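Local coordinates for protein arylalkylamine N-Acetyltransferase 2 (Aedes aegypti, PDB 4FD5) that probably transfers acyl groups from acyl-CoA to the amine of arylalkylamines such as dopamine and serotonin, as a member of the GNAT acetyltransferase family, at residues A[12-16]-A[17-21]. Numbering follows the deposited sequence.
Sequences ETISS and KYYDD
Y19 turns its CG away from its own carbonyl carbon (chi1 -66°), which carries the ring back toward S16; the turn about CB-CG presents its face. I14 sets CG1 beside its backbone N (chi1 -53°), which leaves CG2 anti to that N and facing Y18 and Y19. The site is the turn from the first strand of the GNAT fold, 10-13, into helix 19-29. The turn is wound by two i to i+3 backbone bonds. Y18 N donates to S15 O at 2.9 Å, and Y19 N donates to S16 O at 3.1 Å. S16 CA sits over the centre of the Y19 ring in a CH-pi contact, 3.3 Å from the centroid and 5° off the normal. The edge of the Y18 ring meets S15 OG, which lies 3.5 Å from CD2. I14 CG2 packs on Y18 CB at 3.9 Å. I14 also reaches M67 and L60, and Y19 leans on L57 and L60, so the turn rests on strand 66-69 and helix 50-60. One water donates to S16 O and accepts from D20 N. A second links I14 O, just past the strand, to the Y19 hydroxyl: it donates to I14 O at 2.8 Å and accepts from Y19 OH at 2.7 Å.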
loop_
_atom_site.group_PDB
_atom_site.type_symbol
_atom_site.label_atom_id
_atom_site.label_comp_id
_atom_site.label_asym_id
_atom_site.label_seq_id
_atom_site.Cartn_x
_atom_site.Cartn_y
_atom_site.Cartn_z
ATOM N N GLU A 12 11.058 3.952 -13.496
ATOM C CA GLU A 12 12.367 3.828 -12.863
ATOM C C GLU A 12 12.220 3.346 -11.429
ATOM O O GLU A 12 11.217 3.613 -10.783
ATOM C CB GLU A 12 13.080 5.181 -12.838
ATOM C CG GLU A 12 13.227 5.875 -14.194
ATOM C CD GLU A 12 14.241 5.192 -15.092
ATOM O OE1 GLU A 12 15.046 4.383 -14.581
ATOM O OE2 GLU A 12 14.235 5.468 -16.312
ATOM N N THR A 13 13.238 2.659 -10.926
ATOM C CA THR A 13 13.285 2.352 -9.496
ATOM C C THR A 13 13.548 3.666 -8.757
ATOM O O THR A 13 14.348 4.476 -9.216
ATOM C CB THR A 13 14.390 1.320 -9.197
ATOM O OG1 THR A 13 14.141 0.120 -9.946
ATOM C CG2 THR A 13 14.437 0.996 -7.702
ATOM N N ILE A 14 12.884 3.893 -7.621
ATOM C CA ILE A 14 12.990 5.186 -6.944
ATOM C C ILE A 14 14.245 5.251 -6.102
ATOM O O ILE A 14 14.412 4.464 -5.168
ATOM C CB ILE A 14 11.767 5.480 -6.039
ATOM C CG1 ILE A 14 10.480 5.315 -6.860
ATOM C CG2 ILE A 14 11.860 6.905 -5.479
ATOM C CD1 ILE A 14 9.196 5.563 -6.089
ATOM N N SER A 15 15.123 6.183 -6.458
ATOM C CA SER A 15 16.388 6.398 -5.759
ATOM C C SER A 15 16.240 7.547 -4.781
ATOM O O SER A 15 15.265 8.291 -4.832
ATOM C CB SER A 15 17.494 6.723 -6.769
ATOM O OG SER A 15 17.297 8.019 -7.303
ATOM N N SER A 16 17.218 7.710 -3.896
ATOM C CA SER A 16 17.086 8.688 -2.808
ATOM C C SER A 16 16.898 10.137 -3.278
ATOM O O SER A 16 16.269 10.934 -2.577
ATOM C CB SER A 16 18.269 8.594 -1.831
ATOM O OG SER A 16 19.490 9.009 -2.436
ATOM N N LYS A 17 17.443 10.479 -4.447
ATOM C CA LYS A 17 17.310 11.843 -4.951
ATOM C C LYS A 17 15.854 12.200 -5.241
ATOM O O LYS A 17 15.509 13.363 -5.349
ATOM C CB LYS A 17 18.170 12.059 -6.198
ATOM C CG LYS A 17 19.657 12.007 -5.909
ATOM C CD LYS A 17 20.425 12.695 -7.022
ATOM C CE LYS A 17 21.928 12.699 -6.743
ATOM N NZ LYS A 17 22.685 13.392 -7.820
ATOM N N TYR A 18 15.007 11.180 -5.359
ATOM C CA TYR A 18 13.589 11.387 -5.636
ATOM C C TYR A 18 12.699 11.228 -4.412
ATOM O O TYR A 18 11.491 11.489 -4.503
ATOM C CB TYR A 18 13.095 10.430 -6.726
ATOM C CG TYR A 18 13.649 10.769 -8.078
ATOM C CD1 TYR A 18 12.949 11.594 -8.937
ATOM C CD2 TYR A 18 14.876 10.281 -8.481
ATOM C CE1 TYR A 18 13.457 11.919 -10.187
ATOM C CE2 TYR A 18 15.401 10.612 -9.729
ATOM C CZ TYR A 18 14.674 11.425 -10.573
ATOM O OH TYR A 18 15.165 11.763 -11.819
ATOM N N TYR A 19 13.274 10.833 -3.269
ATOM C CA TYR A 19 12.418 10.596 -2.116
ATOM C C TYR A 19 11.534 11.803 -1.764
ATOM O O TYR A 19 10.332 11.652 -1.540
ATOM C CB TYR A 19 13.213 10.164 -0.880
ATOM C CG TYR A 19 13.913 8.820 -0.923
ATOM C CD1 TYR A 19 13.696 7.893 -1.940
ATOM C CD2 TYR A 19 14.801 8.474 0.088
ATOM C CE1 TYR A 19 14.359 6.664 -1.947
ATOM C CE2 TYR A 19 15.441 7.279 0.089
ATOM C CZ TYR A 19 15.225 6.368 -0.916
ATOM O OH TYR A 19 15.910 5.179 -0.875
ATOM N N ASP A 20 12.119 13.003 -1.686
ATOM C CA ASP A 20 11.319 14.169 -1.331
ATOM C C ASP A 20 10.190 14.353 -2.335
ATOM O O ASP A 20 9.040 14.566 -1.927
ATOM C CB ASP A 20 12.158 15.452 -1.298
ATOM C CG ASP A 20 13.001 15.581 -0.039
ATOM O OD1 ASP A 20 12.886 14.749 0.869
ATOM O OD2 ASP A 20 13.783 16.555 0.050
ATOM N N ASP A 21 10.523 14.247 -3.629
ATOM C CA ASP A 21 9.536 14.467 -4.700
ATOM C C ASP A 21 8.406 13.458 -4.527
ATOM O O ASP A 21 7.228 13.776 -4.752
ATOM C CB ASP A 21 10.142 14.238 -6.086
ATOM C CG ASP A 21 11.035 15.378 -6.565
ATOM O OD1 ASP A 21 11.029 16.461 -5.953
ATOM O OD2 ASP A 21 11.732 15.183 -7.592
HETATM O O HOH W 1 16.240 3.868 -3.188
HETATM O O HOH W 2 15.095 13.284 -1.632
#